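Local coordinates for protein ecto-NAD+ glycohydrolase (CD38 molecule) (Bos taurus, PDB 3GC6) that is an ectoenzyme of the ADP-ribosyl cyclase family, a glycosylated, disulfide-rich protein with a four-stranded parallel sheet and a mainly helical part, at residues Val85-Thr90 with Thr105-Leu110; Glu92-Tyr97 with Arg166-Gly171; Ile56-Cys61 with Thr143-Val148. The protein carries 1 engineered substitution. All blocks are in the same frame, centred on the assembly; numbering follows the deposited sequence. Where two conformers were deposited one is given.

In the fold
Interactions 1 and 2 are neighbours, with centres about 9 Å apart, and share the four-stranded parallel sheet: strand 85-88 of interaction 1 lies beside strand 164-170 of interaction 2. Helix 91-101 follows strand 85-88 directly, and its residues also reach the 105-110 turn, so the two contacts interlock and alternate along the chain. Both end near the same glycan. Interaction 3 is remote, its centre about 22 Å and 29 Å from those of interactions 1 and 2. It joins the loop after helix 44-55 to the start of helix 145-159, beside the Cys61-Cys141 disulfide, and closes a long excursion containing all of interaction 1. Helix 145-159 then leads to strand 164-170, connecting the helical part with the sheet.

Interaction 1 of 3, residues Val85-Thr90 with Thr105-Leu110; sequences VFWSKT and TLEDTL. With NAG (2-acetamido-2-deoxy-beta-D-glucopyranose), chain C.
Trp87, on an edge strand of the four-stranded parallel sheet, meets Thr105 and Glu107 of the Thr-Leu-Glu-Asp-Thr-Leu sequence, a signature of the ADP-ribosyl cyclase family that is folded here around a 3-10 turn. A sulfate ion, probably from the crystallisation liquor, lies about 6 Å from the Trp87 side chain. The side chains of Trp87 and Glu107 cross at about a right angle, with the indole and carboxylate planes 62° apart, and the carboxylate carbon lies at the ring edge, in its plane. Trp87 NE1 donates to Glu107 OE1 over 2.9 Å. The exact position of OE1 is less certain, because it also sits very near His95 of helix 91-101. The Trp87 ring meets that histidine edge-to-face, so the indole is held from both the turn and the helix. Trp87 CG lies between the backbone N and the carbonyl carbon (chi1 62°), which swings the ring over to the turn. Its CD1 rests 4.0 Å from Thr105 CG2. The same methyl lies 3.9 Å from Val85 CG1, so Thr105 packs against two residues of the strand.

The backbones come together at Val85. Its carbonyl oxygen takes a CA-H...O contact from Thr105, with Val85 O 3.4 Å from Thr105 CA and the angle at the hydrogen 167°. A water donates to that same oxygen and accepts from Leu106 N, bridging strand and turn where the two backbones do not bond directly. Asp108 braces the start of the turn: its OD2 receives Thr105 N at 2.9 Å on the anti lone pair. At the far end, Leu106 O accepts from Thr109 twice, from backbone N and from OG1, the hydroxyl lying in the carbonyl plane 2.7 Å from Leu106 O.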
loop_
_atom_site.group_PDB
_atom_site.type_symbol
_atom_site.label_atom_id
_atom_site.label_comp_id
_atom_site.label_asym_id
_atom_site.label_seq_id
_atom_site.Cartn_x
_atom_site.Cartn_y
_atom_site.Cartn_z
ATOM N N VAL A 85 -7.893 18.083 11.805
ATOM C CA VAL A 85 -8.095 19.503 11.542
ATOM C C VAL A 85 -9.328 19.723 10.663
ATOM O O VAL A 85 -9.499 19.025 9.636
ATOM C CB VAL A 85 -6.888 20.060 10.788
ATOM C CG1 VAL A 85 -7.151 21.507 10.357
ATOM C CG2 VAL A 85 -5.651 20.010 11.729
ATOM N N PHE A 86 -10.176 20.671 11.066
ATOM C CA PHE A 86 -11.309 21.151 10.269
ATOM C C PHE A 86 -10.969 22.557 9.820
ATOM O O PHE A 86 -10.098 23.219 10.407
ATOM C CB PHE A 86 -12.563 21.221 11.141
ATOM C CG PHE A 86 -13.039 19.887 11.596
ATOM C CD1 PHE A 86 -14.071 19.231 10.902
ATOM C CD2 PHE A 86 -12.452 19.265 12.703
ATOM C CE1 PHE A 86 -14.515 17.949 11.339
ATOM C CE2 PHE A 86 -12.876 18.008 13.130
ATOM C CZ PHE A 86 -13.915 17.350 12.452
ATOM N N TRP A 87 -11.618 23.009 8.755
ATOM C CA TRP A 87 -11.317 24.350 8.265
ATOM C C TRP A 87 -12.506 24.866 7.477
ATOM O O TRP A 87 -13.326 24.089 6.983
ATOM C CB TRP A 87 -10.033 24.339 7.404
ATOM C CG TRP A 87 -10.168 23.473 6.151
ATOM C CD1 TRP A 87 -9.921 22.118 6.034
ATOM C CD2 TRP A 87 -10.597 23.907 4.869
ATOM N NE1 TRP A 87 -10.171 21.687 4.727
ATOM C CE2 TRP A 87 -10.601 22.779 4.004
ATOM C CE3 TRP A 87 -10.992 25.153 4.361
ATOM C CZ2 TRP A 87 -10.957 22.876 2.656
ATOM C CZ3 TRP A 87 -11.371 25.246 3.021
ATOM C CH2 TRP A 87 -11.361 24.107 2.193
ATOM N N SER A 88 -12.580 26.191 7.368
ATOM C CA SER A 88 -13.646 26.771 6.559
ATOM C C SER A 88 -13.180 28.129 6.091
ATOM O O SER A 88 -12.807 28.966 6.918
ATOM C CB SER A 88 -14.916 26.924 7.419
ATOM O OG SER A 88 -16.041 27.334 6.638
ATOM N N LYS A 89 -13.151 28.319 4.770
ATOM C CA LYS A 89 -12.732 29.591 4.146
ATOM C C LYS A 89 -11.241 29.908 4.324
ATOM O O LYS A 89 -10.815 31.032 4.080
ATOM C CB LYS A 89 -13.580 30.786 4.611
ATOM C CG LYS A 89 -15.090 30.500 4.787
ATOM C CD LYS A 89 -15.715 30.009 3.496
ATOM C CE LYS A 89 -17.232 29.708 3.646
ATOM N NZ LYS A 89 -18.063 30.884 4.032
ATOM N N THR A 90 -10.451 28.899 4.700
ATOM C CA THR A 90 -9.016 29.064 4.977
ATOM C C THR A 90 -8.216 27.939 4.299
ATOM O O THR A 90 -7.229 27.442 4.853
ATOM C CB THR A 90 -8.758 28.949 6.490
ATOM O OG1 THR A 90 -9.359 27.720 6.934
ATOM C CG2 THR A 90 -9.396 30.130 7.229
ATOM N N THR A 105 -6.258 17.166 7.600
ATOM C CA THR A 105 -7.565 17.678 7.168
ATOM C C THR A 105 -8.343 16.571 6.432
ATOM O O THR A 105 -7.799 15.491 6.192
ATOM C CB THR A 105 -7.452 18.872 6.184
ATOM O OG1 THR A 105 -6.855 18.430 4.961
ATOM C CG2 THR A 105 -6.582 19.999 6.792
ATOM N N LEU A 106 -9.576 16.902 6.037
ATOM C CA LEU A 106 -10.397 15.955 5.283
ATOM C C LEU A 106 -9.665 15.572 4.002
ATOM O O LEU A 106 -9.738 14.431 3.560
ATOM C CB LEU A 106 -11.745 16.598 4.962
ATOM C CG LEU A 106 -12.779 15.734 4.217
ATOM C CD1 LEU A 106 -13.069 14.479 5.015
ATOM C CD2 LEU A 106 -14.045 16.537 3.928
ATOM N N GLU A 107 -8.970 16.538 3.406
ATOM C CA GLU A 107 -8.268 16.295 2.146
ATOM C C GLU A 107 -6.981 15.508 2.322
ATOM O O GLU A 107 -6.308 15.183 1.340
ATOM C CB GLU A 107 -8.023 17.630 1.431
ATOM C CG GLU A 107 -9.277 18.367 1.046
ATOM C CD GLU A 107 -10.007 19.023 2.227
ATOM O OE1 GLU A 107 -9.364 19.337 3.247
ATOM O OE2 GLU A 107 -11.213 19.271 2.140
ATOM N N ASP A 108 -6.649 15.170 3.572
ATOM C CA ASP A 108 -5.490 14.344 3.870
ATOM C C ASP A 108 -5.879 12.892 4.197
ATOM O O ASP A 108 -5.024 12.066 4.492
ATOM C CB ASP A 108 -4.682 14.959 5.017
ATOM C CG ASP A 108 -4.124 16.329 4.672
ATOM O OD1 ASP A 108 -3.441 16.430 3.606
ATOM O OD2 ASP A 108 -4.326 17.292 5.456
ATOM N N THR A 109 -7.190 12.590 4.211
ATOM C CA THR A 109 -7.633 11.202 4.298
ATOM C C THR A 109 -7.423 10.566 2.917
ATOM O O THR A 109 -7.246 11.282 1.924
ATOM C CB THR A 109 -9.145 11.118 4.659
ATOM O OG1 THR A 109 -9.953 11.733 3.647
ATOM C CG2 THR A 109 -9.394 11.805 6.020
ATOM N N LEU A 110 -7.481 9.233 2.828
ATOM C CA LEU A 110 -7.279 8.588 1.513
ATOM C C LEU A 110 -8.284 9.117 0.484
ATOM O O LEU A 110 -7.918 9.614 -0.597
ATOM C CB LEU A 110 -7.394 7.078 1.643
ATOM C CG LEU A 110 -6.978 6.233 0.430
ATOM C CD1 LEU A 110 -6.608 4.803 0.872
ATOM C CD2 LEU A 110 -8.112 6.193 -0.587
HETATM C C1 NAG C . -9.894 34.682 4.119
HETATM C C2 NAG C . -8.503 34.145 3.751
HETATM C C3 NAG C . -7.998 34.856 2.482
HETATM C C4 NAG C . -9.038 34.930 1.354
HETATM C C5 NAG C . -10.373 35.408 1.919
HETATM C C6 NAG C . -11.509 35.400 0.880
HETATM C C7 NAG C . -7.107 33.328 5.602
HETATM C C8 NAG C . -6.296 33.707 6.802
HETATM N N2 NAG C . -7.541 34.350 4.840
HETATM O O3 NAG C . -6.796 34.264 2.030
HETATM O O4 NAG C . -8.589 35.832 0.330
HETATM O O5 NAG C . -10.736 34.543 2.983
HETATM O O6 NAG C . -11.601 34.133 0.258
HETATM O O7 NAG C . -7.336 32.141 5.351
HETATM O O HOH W 1 -10.708 19.163 7.215
#

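Interaction 2 of 3, residues Glu92-Tyr97 with Arg166-Gly171. With NAG (2-acetamido-2-deoxy-beta-D-glucopyranose), chain C.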
loop_
_atom_site.group_PDB
_atom_site.type_symbol
_atom_site.label_atom_id
_atom_site.label_comp_id
_atom_site.label_asym_id
_atom_site.label_seq_id
_atom_site.Cartn_x
_atom_site.Cartn_y
_atom_site.Cartn_z
ATOM N N GLU A 92 -5.908 27.435 1.984
ATOM C CA GLU A 92 -4.442 27.442 1.868
ATOM C C GLU A 92 -3.752 27.384 3.253
ATOM O O GLU A 92 -2.834 26.594 3.499
ATOM C CB GLU A 92 -3.980 28.670 1.058
ATOM C CG GLU A 92 -4.126 28.525 -0.484
ATOM C CD GLU A 92 -5.563 28.691 -1.007
ATOM O OE1 GLU A 92 -6.420 29.139 -0.215
ATOM O OE2 GLU A 92 -5.844 28.366 -2.193
ATOM N N LEU A 93 -4.224 28.215 4.166
ATOM C CA LEU A 93 -3.613 28.271 5.494
ATOM C C LEU A 93 -3.791 26.958 6.248
ATOM O O LEU A 93 -2.851 26.477 6.880
ATOM C CB LEU A 93 -4.232 29.404 6.298
ATOM C CG LEU A 93 -3.760 29.454 7.744
ATOM C CD1 LEU A 93 -2.262 29.755 7.898
ATOM C CD2 LEU A 93 -4.643 30.470 8.488
ATOM N N ALA A 94 -5.001 26.396 6.191
ATOM C CA ALA A 94 -5.289 25.189 6.961
ATOM C C ALA A 94 -4.404 24.041 6.506
ATOM O O ALA A 94 -3.914 23.257 7.328
ATOM C CB ALA A 94 -6.803 24.800 6.849
ATOM N N HIS A 95 -4.175 23.957 5.203
ATOM C CA HIS A 95 -3.379 22.837 4.687
ATOM C C HIS A 95 -1.897 23.044 4.970
ATOM O O HIS A 95 -1.195 22.092 5.316
ATOM C CB HIS A 95 -3.758 22.540 3.244
ATOM C CG HIS A 95 -5.201 22.130 3.104
ATOM N ND1 HIS A 95 -5.629 20.823 3.278
ATOM C CD2 HIS A 95 -6.323 22.859 2.872
ATOM C CE1 HIS A 95 -6.943 20.760 3.134
ATOM N NE2 HIS A 95 -7.389 21.982 2.886
ATOM N N GLU A 96 -1.452 24.298 4.927
ATOM C CA GLU A 96 -0.068 24.590 5.351
ATOM C C GLU A 96 0.122 24.212 6.823
ATOM O O GLU A 96 1.102 23.558 7.195
ATOM C CB GLU A 96 0.289 26.061 5.098
ATOM C CG GLU A 96 1.733 26.444 5.490
ATOM C CD GLU A 96 2.813 25.684 4.727
ATOM O OE1 GLU A 96 2.514 25.074 3.668
ATOM O OE2 GLU A 96 3.977 25.728 5.205
ATOM N N TYR A 97 -0.826 24.616 7.669
ATOM C CA TYR A 97 -0.749 24.279 9.088
ATOM C C TYR A 97 -0.719 22.761 9.289
ATOM O O TYR A 97 0.109 22.241 10.037
ATOM C CB TYR A 97 -1.963 24.898 9.782
ATOM C CG TYR A 97 -2.265 24.442 11.195
ATOM C CD1 TYR A 97 -1.481 24.861 12.270
ATOM C CD2 TYR A 97 -3.389 23.678 11.458
ATOM C CE1 TYR A 97 -1.799 24.493 13.583
ATOM C CE2 TYR A 97 -3.712 23.308 12.761
ATOM C CZ TYR A 97 -2.910 23.691 13.798
ATOM O OH TYR A 97 -3.238 23.324 15.088
ATOM N N ARG A 166 -9.053 20.540 15.986
ATOM C CA ARG A 166 -8.723 21.948 15.764
ATOM C C ARG A 166 -9.451 22.414 14.522
ATOM O O ARG A 166 -9.620 21.656 13.569
ATOM C CB ARG A 166 -7.195 22.113 15.621
ATOM C CG ARG A 166 -6.464 21.724 16.920
ATOM C CD ARG A 166 -5.027 21.267 16.745
ATOM N NE ARG A 166 -4.423 21.147 18.081
ATOM C CZ ARG A 166 -4.324 19.998 18.741
ATOM N NH1 ARG A 166 -4.743 18.875 18.164
ATOM N NH2 ARG A 166 -3.782 19.968 19.965
ATOM N N VAL A 167 -10.013 23.621 14.560
ATOM C CA VAL A 167 -10.533 24.229 13.324
ATOM C C VAL A 167 -9.837 25.548 13.032
ATOM O O VAL A 167 -9.577 26.342 13.941
ATOM C CB VAL A 167 -12.081 24.430 13.326
ATOM C CG1 VAL A 167 -12.519 25.363 14.452
ATOM C CG2 VAL A 167 -12.566 24.970 11.980
ATOM N N VAL A 168 -9.521 25.758 11.756
ATOM C CA VAL A 168 -8.895 27.007 11.291
ATOM C C VAL A 168 -9.945 27.832 10.553
ATOM O O VAL A 168 -10.464 27.422 9.515
ATOM C CB VAL A 168 -7.770 26.675 10.311
ATOM C CG1 VAL A 168 -7.029 27.937 9.884
ATOM C CG2 VAL A 168 -6.782 25.712 10.963
ATOM N N LEU A 169 -10.222 29.017 11.099
ATOM C CA LEU A 169 -11.253 29.896 10.570
ATOM C C LEU A 169 -10.661 31.254 10.156
ATOM O O LEU A 169 -9.558 31.601 10.576
ATOM C CB LEU A 169 -12.353 30.093 11.608
ATOM C CG LEU A 169 -13.075 28.809 12.003
ATOM C CD1 LEU A 169 -14.106 29.095 13.097
ATOM C CD2 LEU A 169 -13.806 28.185 10.800
ATOM N N ASN A 170 -11.416 31.985 9.344
ATOM C CA ASN A 170 -10.896 33.189 8.686
ATOM C C ASN A 170 -11.309 34.462 9.406
ATOM O O ASN A 170 -12.458 34.873 9.294
ATOM C CB ASN A 170 -11.415 33.209 7.252
ATOM C CG ASN A 170 -10.651 34.176 6.367
ATOM O OD1 ASN A 170 -10.272 35.270 6.804
ATOM N ND2 ASN A 170 -10.402 33.742 5.123
ATOM N N GLY A 171 -10.375 35.025 10.171
ATOM C CA GLY A 171 -10.585 36.254 10.926
ATOM C C GLY A 171 -10.651 37.481 10.036
ATOM O O GLY A 171 -10.917 38.572 10.546
HETATM C C1 NAG C . -9.894 34.682 4.119
HETATM C C2 NAG C . -8.503 34.145 3.751
HETATM C C3 NAG C . -7.998 34.856 2.482
HETATM C C4 NAG C . -9.038 34.930 1.354
HETATM C C5 NAG C . -10.373 35.408 1.919
HETATM C C6 NAG C . -11.509 35.400 0.880
HETATM C C7 NAG C . -7.107 33.328 5.602
HETATM C C8 NAG C . -6.296 33.707 6.802
HETATM N N2 NAG C . -7.541 34.350 4.840
HETATM O O3 NAG C . -6.796 34.264 2.030
HETATM O O4 NAG C . -8.589 35.832 0.330
HETATM O O5 NAG C . -10.736 34.543 2.983
HETATM O O6 NAG C . -11.601 34.133 0.258
HETATM O O7 NAG C . -7.336 32.141 5.351
#
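The carbonyl oxygen of Val168 is gripped by two donors of the neighbouring strand and the loop after it, Ser88 N and Thr90 OG1, while the side chain of Val168 rises against Leu93, Ala94 and Tyr97 of helix 91-101. Val168 is the hub of this apolar contact. Its CG1 branch, anti to the backbone N (chi1 -176°), reaches along the helix to Leu93 CD2 at 3.7 Å. The other branch, CG2, approaches Tyr97 CD2 obliquely at 4.0 Å. Between the two, Ala94 CB stands 4.1 Å from Val168 CB, the short alanine letting helix and strand draw together where their CA atoms are nearest. Phe243 of helix 240-244 closes over Leu93, Tyr97 and Val168.

One turn further along, the phenol of Tyr97 reaches Arg166. The extended Arg166 side chain runs at about a right angle to that of Tyr97, its CD at the ring edge, 3.2 Å from Tyr97 OH. The guanidinium plane is tilted 49° from the ring, and the phenol meets the aliphatic part of the arginine more closely than its NE.

Past the C-terminal end of the packed region, Asn170 carries an N-linked glycan. Asn170 ND2 is bonded to C1 of the 2-acetamido-2-deoxy-beta-D-glucopyranose, and it also donates to Lys89 O. Asn170 OD1 accepts from Ser172 N, which helps fix the amide's rotation. The sugar's C8 methyl comes back to 4.0 Å from Leu93 CD2.

Helix and strand axes pass 8.7 Å apart and run roughly antiparallel (148°). Helix 91-101 leaves strand 85-88 and packs back over the parallel strand beside it, the layering of a beta-alpha-beta unit whose connection here makes a long detour of loops and helices before entering strand 164-170.

Interaction 3 of 3, residues Ile56-Cys61 with Thr143-Val148; sequences ISKDPC and TNYLSV
An Asx turn in the loop after helix 44-55 meets the N-cap of helix 145-159 close to the Cys61-Cys141 disulfide, and here the side chains of Lys58 and Tyr145 cross at about a right angle. The Tyr145 ring points its edge at the loop backbone: CE1 lies 3.4 Å from Asp59 O, and Pro60 CA is also near the ring plane. Lys58 CD stands oblique to the ring, 3.3 Å from Tyr145 OH. Lys58 CG is anti to the carbonyl carbon (chi1 -63°) and the chain is extended beyond it, so the aliphatic part passes the phenol and carries NZ on to Ala54 O. The phenol oxygen itself is hydrogen-bonded to Asp67 OD2 and receives a water that also donates to Asp59 O.

A second water, in the ring plane at the edge of Tyr145, links the backbones by donating to Pro60 O and accepting from Tyr145 N. The same Pro60 carbonyl receives a CA-H...O contact from Asn144, the N-cap residue, with Asn144 CA 3.3 Å from Pro60 O. In the Asx turn Asp59 OD1 accepts Cys61 N at 2.9 Å, on its anti side and tilted 28° out of the carboxylate plane. The direct hydrogen bond between the segments is from Thr143 OG1, which donates to Cys61 O at 2.7 Å from above the carbonyl, 49° out of its plane.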
loop_
_atom_site.group_PDB
_atom_site.type_symbol
_atom_site.label_atom_id
_atom_site.label_comp_id
_atom_site.label_asym_id
_atom_site.label_seq_id
_atom_site.Cartn_x
_atom_site.Cartn_y
_atom_site.Cartn_z
ATOM N N ILE A 56 -21.330 6.151 -11.838
ATOM C CA ILE A 56 -21.379 5.949 -13.292
ATOM C C ILE A 56 -22.742 5.424 -13.744
ATOM O O ILE A 56 -23.301 4.543 -13.093
ATOM C CB ILE A 56 -20.211 5.031 -13.751
ATOM C CG1 ILE A 56 -18.880 5.798 -13.734
ATOM C CG2 ILE A 56 -20.485 4.459 -15.154
ATOM C CD1 ILE A 56 -18.752 6.798 -14.881
ATOM N N SER A 57 -23.257 6.023 -14.824
ATOM C CA SER A 57 -24.499 5.591 -15.489
ATOM C C SER A 57 -25.753 5.904 -14.674
ATOM O O SER A 57 -26.869 5.469 -15.041
ATOM C CB SER A 57 -24.453 4.100 -15.882
ATOM O OG SER A 57 -25.292 3.825 -17.006
ATOM N N LYS A 58 -25.607 6.695 -13.614
ATOM C CA LYS A 58 -26.748 7.053 -12.779
ATOM C C LYS A 58 -27.228 8.473 -13.086
ATOM O O LYS A 58 -26.488 9.279 -13.665
ATOM C CB LYS A 58 -26.370 6.895 -11.300
ATOM C CG LYS A 58 -26.026 5.466 -10.944
ATOM C CD LYS A 58 -25.713 5.345 -9.478
ATOM C CE LYS A 58 -25.182 3.981 -9.217
ATOM N NZ LYS A 58 -24.799 3.832 -7.791
ATOM N N ASP A 59 -28.462 8.760 -12.693
ATOM C CA ASP A 59 -29.046 10.107 -12.794
ATOM C C ASP A 59 -28.132 11.046 -11.997
ATOM O O ASP A 59 -27.984 10.894 -10.778
ATOM C CB ASP A 59 -30.446 10.078 -12.184
ATOM C CG ASP A 59 -31.171 11.424 -12.292
ATOM O OD1 ASP A 59 -30.490 12.471 -12.325
ATOM O OD2 ASP A 59 -32.428 11.410 -12.377
ATOM N N PRO A 60 -27.487 12.007 -12.677
ATOM C CA PRO A 60 -26.487 12.853 -11.975
ATOM C C PRO A 60 -27.066 13.823 -10.964
ATOM O O PRO A 60 -26.292 14.475 -10.233
ATOM C CB PRO A 60 -25.749 13.590 -13.105
ATOM C CG PRO A 60 -26.537 13.314 -14.341
ATOM C CD PRO A 60 -27.501 12.209 -14.138
ATOM N N CYS A 61 -28.406 13.929 -10.902
ATOM C CA CYS A 61 -29.084 14.755 -9.887
ATOM C C CYS A 61 -29.861 13.941 -8.867
ATOM O O CYS A 61 -30.686 14.487 -8.141
ATOM C CB CYS A 61 -29.975 15.808 -10.563
ATOM S SG CYS A 61 -28.962 17.204 -11.131
ATOM N N THR A 143 -28.262 17.575 -5.047
ATOM C CA THR A 143 -28.103 16.140 -4.908
ATOM C C THR A 143 -27.320 15.588 -6.101
ATOM O O THR A 143 -27.771 14.650 -6.781
ATOM C CB THR A 143 -29.485 15.427 -4.805
ATOM O OG1 THR A 143 -30.327 15.882 -5.856
ATOM C CG2 THR A 143 -30.146 15.760 -3.447
ATOM N N ASN A 144 -26.145 16.162 -6.320
ATOM C CA ASN A 144 -25.235 15.690 -7.382
ATOM C C ASN A 144 -24.079 14.919 -6.743
ATOM O O ASN A 144 -23.821 15.078 -5.535
ATOM C CB ASN A 144 -24.731 16.874 -8.194
ATOM C CG ASN A 144 -23.864 17.810 -7.381
ATOM O OD1 ASN A 144 -24.332 18.859 -6.894
ATOM N ND2 ASN A 144 -22.638 17.425 -7.180
ATOM N N TYR A 145 -23.424 14.052 -7.526
ATOM C CA TYR A 145 -22.438 13.137 -6.970
ATOM C C TYR A 145 -21.202 13.826 -6.345
ATOM O O TYR A 145 -20.624 13.314 -5.360
ATOM C CB TYR A 145 -22.055 12.052 -8.015
ATOM C CG TYR A 145 -23.135 10.998 -8.045
ATOM C CD1 TYR A 145 -24.185 11.050 -8.964
ATOM C CD2 TYR A 145 -23.166 10.010 -7.067
ATOM C CE1 TYR A 145 -25.216 10.082 -8.924
ATOM C CE2 TYR A 145 -24.170 9.048 -7.008
ATOM C CZ TYR A 145 -25.193 9.082 -7.947
ATOM O OH TYR A 145 -26.191 8.141 -7.844
ATOM N N LEU A 146 -20.799 14.973 -6.889
ATOM C CA LEU A 146 -19.626 15.668 -6.326
ATOM C C LEU A 146 -19.965 16.256 -4.952
ATOM O O LEU A 146 -19.281 16.007 -3.959
ATOM C CB LEU A 146 -19.113 16.727 -7.315
ATOM C CG LEU A 146 -18.038 17.687 -6.806
ATOM C CD1 LEU A 146 -16.856 16.915 -6.337
ATOM C CD2 LEU A 146 -17.650 18.680 -7.938
ATOM N N SER A 147 -21.063 17.005 -4.879
ATOM C CA SER A 147 -21.490 17.618 -3.619
ATOM C C SER A 147 -21.812 16.572 -2.552
ATOM O O SER A 147 -21.388 16.697 -1.381
ATOM C CB SER A 147 -22.733 18.503 -3.876
ATOM O OG SER A 147 -22.404 19.562 -4.757
ATOM N N VAL A 148 -22.555 15.528 -2.945
ATOM C CA VAL A 148 -22.931 14.487 -2.001
ATOM C C VAL A 148 -21.701 13.727 -1.465
ATOM O O VAL A 148 -21.622 13.387 -0.276
ATOM C CB VAL A 148 -24.019 13.568 -2.584
ATOM C CG1 VAL A 148 -24.218 12.368 -1.689
ATOM C CG2 VAL A 148 -25.299 14.389 -2.728
HETATM O O HOH W 2 -28.513 8.742 -9.169
HETATM O O HOH W 3 -23.669 14.131 -10.399
#